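Local coordinates for proline dehydrogenase (Bradyrhizobium japonicum USDA 110, PDB 3HAZ), which probably oxidises proline to glutamate in two steps, pairing an FAD-dependent proline dehydrogenase with an NAD-dependent aldehyde dehydrogenase in one polypeptide, at residues P364-K369 and D373-A378; A378-L383 and P392-H397. All coordinates share one frame; numbering follows the deposited sequence.

Overall arrangement
Both contacts belong to the proline dehydrogenase barrel and both use helix 369-384: interaction 1 its first turns, interaction 2 its later ones, with Ala378 common to the two. Interaction 1, partly buried, is a local contact between the helix start and the loop leading into it, and its chemistry is largely polar: a salt bridge, a backbone bond and anion binding, beside one ring-to-amide contact. Interaction 2 is fully buried and apolar, joining the helix to the barrel strand that follows. Tyr376 on the helix touches Phe394 and Ala395 of the strand. FAD also spans the two sites, its adenine at residues 364-369 and its diphosphate reaching Lys369, Thr396 and His397.

Interaction 1 of 2, residues P364-K369 and D373-A378; sequences PVFTRK and DLNYVA. With FAD (flavin-adenine dinucleotide), chain C; SO4 (sulfate ion), chain F.
Lys369 NZ meets Asp373 OD2 at 2.7 Å in a salt bridge between residues four apart, one helical turn on, entering on the carboxylate's syn side. The same ammonium donates to FAD O2A at 2.9 Å, so the lysine joins a helix carboxylate to the diphosphate. Its chain starts opposite the backbone N (chi1 -157°) and bends at chi2, which carries CG past the adenine and brings NZ to the phosphate. Asp373 OD1 has a second cationic partner in Lys344, and the carboxylate probably helps balance the positive charge gathered round the diphosphate. With an alanine in place of Lys369, OD2 of Asp373 would probably lose its partner, leaving the carboxylate to Lys344, and FAD O2A would lose a donor.

Among the backbone bonds, Asp373 N donates to Lys369 O at 3.0 Å, closing the first turn of the helix, while Thr367 O accepts from FAD N6A at 3.0 Å. A main-chain carbonyl thus reads the adenine amino group.

Arg368, at the N-cap position, offers its guanidinium edge to a sulfate probably taken from the crystallisation liquor. NH2 donates almost straight (172°) to SO4 O1 at 2.9 Å and NE to SO4 O2; the carbonyls Ala490 O and Ala496 O take further bonds from NH2 and NH1, and Ala370 N also binds the sulfate.

Phe366 CE2 makes a van der Waals contact with Asn375 CB at 3.5 Å, and the amide ND2 comes to the ring's edge, in its plane, with ring and amide planes 67° apart. ND2 spends its hydrogen bond on Ala315 O, which holds the amide's rotation; Ile21 and Leu25 of helix 18-28 touch Phe366 and Asn375 respectively. The whole is a cofactor site at the C-terminal ends of the beta/alpha barrel strands, where the loop before helix 369-384 and the start of that helix receive the adenine and diphosphate of FAD.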
loop_
_atom_site.group_PDB
_atom_site.type_symbol
_atom_site.label_atom_id
_atom_site.label_comp_id
_atom_site.label_asym_id
_atom_site.label_seq_id
_atom_site.Cartn_x
_atom_site.Cartn_y
_atom_site.Cartn_z
ATOM N N PRO A 364 -31.013 -20.728 -4.857
ATOM C CA PRO A 364 -31.648 -21.706 -5.752
ATOM C C PRO A 364 -31.298 -21.446 -7.217
ATOM O O PRO A 364 -31.563 -22.285 -8.084
ATOM C CB PRO A 364 -33.145 -21.479 -5.516
ATOM C CG PRO A 364 -33.252 -20.056 -5.057
ATOM C CD PRO A 364 -31.977 -19.753 -4.309
ATOM N N VAL A 365 -30.718 -20.281 -7.482
ATOM C CA VAL A 365 -30.320 -19.910 -8.831
ATOM C C VAL A 365 -28.809 -19.837 -8.901
ATOM O O VAL A 365 -28.149 -19.647 -7.880
ATOM C CB VAL A 365 -30.872 -18.528 -9.233
ATOM C CG1 VAL A 365 -32.376 -18.591 -9.495
ATOM C CG2 VAL A 365 -30.540 -17.489 -8.158
ATOM N N PHE A 366 -28.259 -19.992 -10.102
ATOM C CA PHE A 366 -26.839 -19.738 -10.305
ATOM C C PHE A 366 -26.573 -18.252 -10.071
ATOM O O PHE A 366 -27.486 -17.428 -10.178
ATOM C CB PHE A 366 -26.408 -20.173 -11.710
ATOM C CG PHE A 366 -26.670 -21.637 -11.995
ATOM C CD1 PHE A 366 -25.905 -22.626 -11.386
ATOM C CD2 PHE A 366 -27.681 -22.019 -12.856
ATOM C CE1 PHE A 366 -26.147 -23.971 -11.641
ATOM C CE2 PHE A 366 -27.934 -23.358 -13.108
ATOM C CZ PHE A 366 -27.165 -24.337 -12.500
ATOM N N THR A 367 -25.334 -17.909 -9.733
ATOM C CA THR A 367 -24.995 -16.514 -9.470
ATOM C C THR A 367 -24.034 -15.937 -10.498
ATOM O O THR A 367 -23.731 -14.744 -10.464
ATOM C CB THR A 367 -24.426 -16.308 -8.054
ATOM O OG1 THR A 367 -23.450 -17.317 -7.772
ATOM C CG2 THR A 367 -25.543 -16.380 -7.016
ATOM N N ARG A 368 -23.536 -16.781 -11.397
ATOM C CA ARG A 368 -22.813 -16.278 -12.561
ATOM C C ARG A 368 -23.643 -16.500 -13.821
ATOM O O ARG A 368 -24.172 -17.588 -14.043
ATOM C CB ARG A 368 -21.434 -16.933 -12.695
ATOM C CG ARG A 368 -20.410 -16.395 -11.703
ATOM C CD ARG A 368 -19.004 -16.880 -12.026
ATOM N NE ARG A 368 -18.532 -16.382 -13.316
ATOM C CZ ARG A 368 -17.324 -16.629 -13.814
ATOM N NH1 ARG A 368 -16.461 -17.365 -13.125
ATOM N NH2 ARG A 368 -16.979 -16.141 -14.999
ATOM N N LYS A 369 -23.741 -15.463 -14.641
ATOM C CA LYS A 369 -24.590 -15.485 -15.826
ATOM C C LYS A 369 -24.202 -16.623 -16.772
ATOM O O LYS A 369 -25.070 -17.284 -17.361
ATOM C CB LYS A 369 -24.526 -14.126 -16.534
ATOM C CG LYS A 369 -25.722 -13.800 -17.439
ATOM C CD LYS A 369 -25.541 -14.382 -18.833
ATOM C CE LYS A 369 -26.598 -13.861 -19.794
ATOM N NZ LYS A 369 -26.322 -14.280 -21.195
ATOM N N ASP A 373 -26.289 -19.677 -18.644
ATOM C CA ASP A 373 -26.167 -19.940 -20.072
ATOM C C ASP A 373 -25.761 -21.387 -20.335
ATOM O O ASP A 373 -26.294 -22.026 -21.236
ATOM C CB ASP A 373 -25.175 -18.970 -20.726
ATOM C CG ASP A 373 -25.792 -17.616 -21.021
ATOM O OD1 ASP A 373 -27.039 -17.494 -20.967
ATOM O OD2 ASP A 373 -25.031 -16.669 -21.313
ATOM N N LEU A 374 -24.821 -21.899 -19.542
ATOM C CA LEU A 374 -24.427 -23.299 -19.620
ATOM C C LEU A 374 -25.585 -24.237 -19.306
ATOM O O LEU A 374 -25.815 -25.213 -20.017
ATOM C CB LEU A 374 -23.290 -23.601 -18.637
ATOM C CG LEU A 374 -21.846 -23.376 -19.079
ATOM C CD1 LEU A 374 -20.919 -23.864 -17.989
ATOM C CD2 LEU A 374 -21.561 -24.098 -20.387
ATOM N N ASN A 375 -26.291 -23.964 -18.216
ATOM C CA ASN A 375 -27.385 -24.838 -17.821
ATOM C C ASN A 375 -28.531 -24.804 -18.831
ATOM O O ASN A 375 -29.218 -25.811 -19.042
ATOM C CB ASN A 375 -27.893 -24.507 -16.413
ATOM C CG ASN A 375 -28.585 -25.692 -15.756
ATOM O OD1 ASN A 375 -28.039 -26.789 -15.723
ATOM N ND2 ASN A 375 -29.789 -25.477 -15.240
ATOM N N TYR A 376 -28.732 -23.652 -19.466
ATOM C CA TYR A 376 -29.787 -23.533 -20.471
ATOM C C TYR A 376 -29.509 -24.453 -21.662
ATOM O O TYR A 376 -30.393 -25.182 -22.118
ATOM C CB TYR A 376 -29.946 -22.085 -20.940
ATOM C CG TYR A 376 -31.129 -21.864 -21.864
ATOM C CD1 TYR A 376 -32.315 -21.296 -21.390
ATOM C CD2 TYR A 376 -31.063 -22.226 -23.212
ATOM C CE1 TYR A 376 -33.406 -21.091 -22.240
ATOM C CE2 TYR A 376 -32.142 -22.034 -24.062
ATOM C CZ TYR A 376 -33.308 -21.461 -23.576
ATOM O OH TYR A 376 -34.374 -21.267 -24.432
ATOM N N VAL A 377 -28.281 -24.424 -22.166
ATOM C CA VAL A 377 -27.930 -25.277 -23.299
ATOM C C VAL A 377 -27.998 -26.751 -22.898
ATOM O O VAL A 377 -28.500 -27.583 -23.650
ATOM C CB VAL A 377 -26.560 -24.906 -23.894
ATOM C CG1 VAL A 377 -26.045 -26.014 -24.815
ATOM C CG2 VAL A 377 -26.668 -23.576 -24.637
ATOM N N ALA A 378 -27.514 -27.065 -21.700
ATOM C CA ALA A 378 -27.611 -28.427 -21.186
ATOM C C ALA A 378 -29.072 -28.893 -21.093
ATOM O O ALA A 378 -29.394 -30.022 -21.461
ATOM C CB ALA A 378 -26.918 -28.542 -19.836
HETATM P PA FAD C . -29.723 -13.241 -21.836
HETATM O O1A FAD C . -29.132 -11.718 -21.868
HETATM O O2A FAD C . -28.882 -14.187 -22.569
HETATM O O5B FAD C . -29.808 -13.731 -20.288
HETATM C C5B FAD C . -30.468 -12.904 -19.374
HETATM C C4B FAD C . -30.702 -13.666 -18.063
HETATM O O4B FAD C . -29.604 -14.576 -17.510
HETATM C C3B FAD C . -31.626 -13.361 -17.048
HETATM O O3B FAD C . -32.949 -13.009 -17.415
HETATM C C2B FAD C . -31.355 -14.394 -15.984
HETATM O O2B FAD C . -32.256 -15.483 -15.900
HETATM C C1B FAD C . -29.923 -14.758 -16.146
HETATM N N9A FAD C . -28.939 -14.022 -15.373
HETATM C C8A FAD C . -28.616 -12.671 -15.448
HETATM N N7A FAD C . -27.597 -12.438 -14.565
HETATM C C5A FAD C . -27.284 -13.668 -13.940
HETATM C C6A FAD C . -26.272 -14.045 -12.893
HETATM N N6A FAD C . -25.379 -13.041 -12.327
HETATM N N1A FAD C . -26.177 -15.291 -12.480
HETATM C C2A FAD C . -27.019 -16.284 -13.018
HETATM N N3A FAD C . -27.993 -15.921 -14.021
HETATM C C4A FAD C . -28.089 -14.622 -14.451
HETATM N N1 FAD C . -38.951 -16.303 -17.107
HETATM C C2 FAD C . -39.504 -16.853 -15.975
HETATM O O2 FAD C . -38.809 -16.806 -14.786
HETATM N N3 FAD C . -40.818 -17.428 -16.030
HETATM C C4 FAD C . -41.519 -17.434 -17.203
HETATM O O4 FAD C . -42.773 -18.056 -17.271
HETATM C C4X FAD C . -40.941 -16.865 -18.389
HETATM N N5 FAD C . -41.692 -16.872 -19.682
HETATM C C5X FAD C . -41.107 -16.300 -20.839
HETATM C C6 FAD C . -41.851 -16.301 -22.107
HETATM C C7 FAD C . -41.263 -15.734 -23.261
HETATM C C7M FAD C . -42.052 -15.720 -24.561
HETATM C C8 FAD C . -39.904 -15.148 -23.198
HETATM C C8M FAD C . -39.242 -14.520 -24.436
HETATM C C9 FAD C . -39.196 -15.149 -21.984
HETATM C C9A FAD C . -39.805 -15.730 -20.774
HETATM N N10 FAD C . -39.074 -15.734 -19.504
HETATM C C10 FAD C . -39.679 -16.318 -18.329
HETATM C "C1'" FAD C . -37.640 -15.311 -19.410
HETATM C "C2'" FAD C . -37.387 -13.827 -19.039
HETATM O "O2'" FAD C . -38.579 -13.068 -19.213
HETATM C "C3'" FAD C . -36.210 -13.296 -19.874
HETATM O "O3'" FAD C . -36.644 -13.009 -21.199
HETATM C "C4'" FAD C . -35.004 -14.302 -19.941
HETATM O "O4'" FAD C . -34.587 -14.873 -18.750
HETATM C "C5'" FAD C . -33.814 -13.728 -20.754
HETATM O "O5'" FAD C . -32.979 -14.738 -21.299
HETATM P P FAD C . -32.203 -14.405 -22.726
HETATM O O1P FAD C . -31.392 -15.767 -23.247
HETATM O O2P FAD C . -33.175 -13.927 -23.716
HETATM O O3P FAD C . -31.228 -13.127 -22.437
HETATM S S SO4 F . -19.950 -14.016 -16.020
HETATM O O1 SO4 F . -18.657 -14.407 -16.583
HETATM O O2 SO4 F . -19.851 -13.865 -14.568
HETATM O O3 SO4 F . -20.348 -12.744 -16.613
HETATM O O4 SO4 F . -20.925 -15.052 -16.335
#

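Interaction 2 of 2, residues A378-L383 and P392-H397; sequences ACASKL and PQFATH. With FAD (flavin-adenine dinucleotide), chain C.
Phe394 lays one corner of its ring against the helix: CE1 stands 3.5 Å from Ala380 CB, and CZ comes near the backbone of the same residue. The small alanine side chain suits this place, letting the ring come close to the helix. With CG opposite the carbonyl carbon (chi1 -55°), the ring extends from the strand toward the helix, where Leu383 CD1 adds a looser contact to CE1 at 4.4 Å.

At the other end of the contact Leu383 packs on Pro392, CB to CB at 4.0 Å, and the proline's CG rests 3.6 Å from the carbonyl oxygen Leu383 O. A proline suits this place because its ring is a compact apolar plate that fits beside the last turns of the helix.

Helix 378-383 and strand 392-395 run nearly antiparallel, at 159°, with axes 9.4 Å apart, as a helix does when it packs on the next strand of a parallel beta/alpha barrel. Val405 of helix 399-409 touches both Ala380 and Phe394, and Leu342 of strand 338-343 touches Leu383.

Beyond Phe394 the strand turns to FAD. Ala395 CB lies 3.6 Å from C8 of the flavin, Thr396 OG1 donates to FAD O1P at 2.6 Å and is itself bonded to Asn398 N, and His397 N donates to FAD O2P at 2.7 Å, almost straight at 177°. The imidazole is held in turn by Leu420 N, bonded to His397 NE2.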
loop_
_atom_site.group_PDB
_atom_site.type_symbol
_atom_site.label_atom_id
_atom_site.label_comp_id
_atom_site.label_asym_id
_atom_site.label_seq_id
_atom_site.Cartn_x
_atom_site.Cartn_y
_atom_site.Cartn_z
ATOM N N ALA A 378 -27.514 -27.065 -21.700
ATOM C CA ALA A 378 -27.611 -28.427 -21.186
ATOM C C ALA A 378 -29.072 -28.893 -21.093
ATOM O O ALA A 378 -29.394 -30.022 -21.461
ATOM C CB ALA A 378 -26.918 -28.542 -19.836
ATOM N N CYS A 379 -29.951 -28.019 -20.609
ATOM C CA CYS A 379 -31.372 -28.344 -20.499
ATOM C C CYS A 379 -32.031 -28.460 -21.873
ATOM O O CYS A 379 -32.941 -29.270 -22.077
ATOM C CB CYS A 379 -32.111 -27.306 -19.641
ATOM S SG CYS A 379 -31.755 -27.424 -17.859
ATOM N N ALA A 380 -31.569 -27.645 -22.813
ATOM C CA ALA A 380 -32.107 -27.670 -24.167
ATOM C C ALA A 380 -31.787 -29.022 -24.797
ATOM O O ALA A 380 -32.637 -29.645 -25.434
ATOM C CB ALA A 380 -31.509 -26.540 -24.994
ATOM N N SER A 381 -30.556 -29.477 -24.598
ATOM C CA SER A 381 -30.131 -30.766 -25.124
ATOM C C SER A 381 -31.032 -31.865 -24.565
ATOM O O SER A 381 -31.488 -32.748 -25.289
ATOM C CB SER A 381 -28.673 -31.023 -24.742
ATOM O OG SER A 381 -28.243 -32.297 -25.185
ATOM N N LYS A 382 -31.288 -31.791 -23.265
ATOM C CA LYS A 382 -32.149 -32.746 -22.583
ATOM C C LYS A 382 -33.547 -32.762 -23.200
ATOM O O LYS A 382 -34.084 -33.822 -23.509
ATOM C CB LYS A 382 -32.236 -32.366 -21.108
ATOM C CG LYS A 382 -32.652 -33.469 -20.158
ATOM C CD LYS A 382 -32.443 -32.989 -18.723
ATOM C CE LYS A 382 -33.120 -33.901 -17.718
ATOM N NZ LYS A 382 -32.505 -35.252 -17.705
ATOM N N LEU A 383 -34.135 -31.583 -23.379
ATOM C CA LEU A 383 -35.485 -31.496 -23.923
ATOM C C LEU A 383 -35.567 -32.009 -25.361
ATOM O O LEU A 383 -36.539 -32.661 -25.735
ATOM C CB LEU A 383 -36.019 -30.066 -23.835
ATOM C CG LEU A 383 -36.496 -29.634 -22.449
ATOM C CD1 LEU A 383 -36.607 -28.111 -22.377
ATOM C CD2 LEU A 383 -37.829 -30.307 -22.100
ATOM N N PRO A 392 -40.371 -28.995 -27.287
ATOM C CA PRO A 392 -39.640 -27.926 -26.599
ATOM C C PRO A 392 -39.844 -26.573 -27.267
ATOM O O PRO A 392 -39.950 -26.493 -28.491
ATOM C CB PRO A 392 -38.168 -28.352 -26.724
ATOM C CG PRO A 392 -38.190 -29.777 -27.214
ATOM C CD PRO A 392 -39.466 -29.909 -28.001
ATOM N N GLN A 393 -39.904 -25.529 -26.450
ATOM C CA GLN A 393 -40.047 -24.161 -26.921
ATOM C C GLN A 393 -38.971 -23.334 -26.232
ATOM O O GLN A 393 -39.013 -23.136 -25.021
ATOM C CB GLN A 393 -41.426 -23.610 -26.557
ATOM C CG GLN A 393 -42.592 -24.531 -26.924
ATOM C CD GLN A 393 -43.877 -24.153 -26.202
ATOM O OE1 GLN A 393 -43.986 -24.297 -24.984
ATOM N NE2 GLN A 393 -44.852 -23.661 -26.951
ATOM N N PHE A 394 -38.001 -22.865 -27.000
ATOM C CA PHE A 394 -36.859 -22.180 -26.417
ATOM C C PHE A 394 -37.069 -20.681 -26.513
ATOM O O PHE A 394 -36.896 -20.088 -27.572
ATOM C CB PHE A 394 -35.568 -22.621 -27.111
ATOM C CG PHE A 394 -35.364 -24.113 -27.093
ATOM C CD1 PHE A 394 -34.991 -24.762 -25.924
ATOM C CD2 PHE A 394 -35.576 -24.872 -28.234
ATOM C CE1 PHE A 394 -34.822 -26.137 -25.895
ATOM C CE2 PHE A 394 -35.405 -26.246 -28.215
ATOM C CZ PHE A 394 -35.025 -26.880 -27.043
ATOM N N ALA A 395 -37.484 -20.087 -25.403
ATOM C CA ALA A 395 -37.704 -18.655 -25.335
ATOM C C ALA A 395 -36.403 -17.968 -24.945
ATOM O O ALA A 395 -35.893 -18.169 -23.844
ATOM C CB ALA A 395 -38.807 -18.339 -24.321
ATOM N N THR A 396 -35.863 -17.169 -25.857
ATOM C CA THR A 396 -34.619 -16.453 -25.616
ATOM C C THR A 396 -34.422 -15.419 -26.707
ATOM O O THR A 396 -34.840 -15.626 -27.847
ATOM C CB THR A 396 -33.404 -17.411 -25.606
ATOM O OG1 THR A 396 -32.192 -16.651 -25.544
ATOM C CG2 THR A 396 -33.390 -18.265 -26.869
ATOM N N HIS A 397 -33.782 -14.307 -26.369
ATOM C CA HIS A 397 -33.419 -13.325 -27.390
ATOM C C HIS A 397 -31.899 -13.252 -27.558
ATOM O O HIS A 397 -31.362 -12.291 -28.111
ATOM C CB HIS A 397 -33.995 -11.946 -27.057
ATOM C CG HIS A 397 -35.452 -11.969 -26.705
ATOM N ND1 HIS A 397 -35.916 -11.670 -25.442
ATOM C CD2 HIS A 397 -36.548 -12.248 -27.452
ATOM C CE1 HIS A 397 -37.234 -11.768 -25.425
ATOM N NE2 HIS A 397 -37.641 -12.122 -26.631
HETATM P PA FAD C . -29.723 -13.241 -21.836
HETATM O O1A FAD C . -29.132 -11.718 -21.868
HETATM O O2A FAD C . -28.882 -14.187 -22.569
HETATM O O5B FAD C . -29.808 -13.731 -20.288
HETATM C C5B FAD C . -30.468 -12.904 -19.374
HETATM C C4B FAD C . -30.702 -13.666 -18.063
HETATM O O4B FAD C . -29.604 -14.576 -17.510
HETATM C C3B FAD C . -31.626 -13.361 -17.048
HETATM O O3B FAD C . -32.949 -13.009 -17.415
HETATM C C2B FAD C . -31.355 -14.394 -15.984
HETATM O O2B FAD C . -32.256 -15.483 -15.900
HETATM C C1B FAD C . -29.923 -14.758 -16.146
HETATM N N9A FAD C . -28.939 -14.022 -15.373
HETATM C C8A FAD C . -28.616 -12.671 -15.448
HETATM N N7A FAD C . -27.597 -12.438 -14.565
HETATM C C5A FAD C . -27.284 -13.668 -13.940
HETATM C C6A FAD C . -26.272 -14.045 -12.893
HETATM N N6A FAD C . -25.379 -13.041 -12.327
HETATM N N1A FAD C . -26.177 -15.291 -12.480
HETATM C C2A FAD C . -27.019 -16.284 -13.018
HETATM N N3A FAD C . -27.993 -15.921 -14.021
HETATM C C4A FAD C . -28.089 -14.622 -14.451
HETATM N N1 FAD C . -38.951 -16.303 -17.107
HETATM C C2 FAD C . -39.504 -16.853 -15.975
HETATM O O2 FAD C . -38.809 -16.806 -14.786
HETATM N N3 FAD C . -40.818 -17.428 -16.030
HETATM C C4 FAD C . -41.519 -17.434 -17.203
HETATM O O4 FAD C . -42.773 -18.056 -17.271
HETATM C C4X FAD C . -40.941 -16.865 -18.389
HETATM N N5 FAD C . -41.692 -16.872 -19.682
HETATM C C5X FAD C . -41.107 -16.300 -20.839
HETATM C C6 FAD C . -41.851 -16.301 -22.107
HETATM C C7 FAD C . -41.263 -15.734 -23.261
HETATM C C7M FAD C . -42.052 -15.720 -24.561
HETATM C C8 FAD C . -39.904 -15.148 -23.198
HETATM C C8M FAD C . -39.242 -14.520 -24.436
HETATM C C9 FAD C . -39.196 -15.149 -21.984
HETATM C C9A FAD C . -39.805 -15.730 -20.774
HETATM N N10 FAD C . -39.074 -15.734 -19.504
HETATM C C10 FAD C . -39.679 -16.318 -18.329
HETATM C "C1'" FAD C . -37.640 -15.311 -19.410
HETATM C "C2'" FAD C . -37.387 -13.827 -19.039
HETATM O "O2'" FAD C . -38.579 -13.068 -19.213
HETATM C "C3'" FAD C . -36.210 -13.296 -19.874
HETATM O "O3'" FAD C . -36.644 -13.009 -21.199
HETATM C "C4'" FAD C . -35.004 -14.302 -19.941
HETATM O "O4'" FAD C . -34.587 -14.873 -18.750
HETATM C "C5'" FAD C . -33.814 -13.728 -20.754
HETATM O "O5'" FAD C . -32.979 -14.738 -21.299
HETATM P P FAD C . -32.203 -14.405 -22.726
HETATM O O1P FAD C . -31.392 -15.767 -23.247
HETATM O O2P FAD C . -33.175 -13.927 -23.716
HETATM O O3P FAD C . -31.228 -13.127 -22.437
#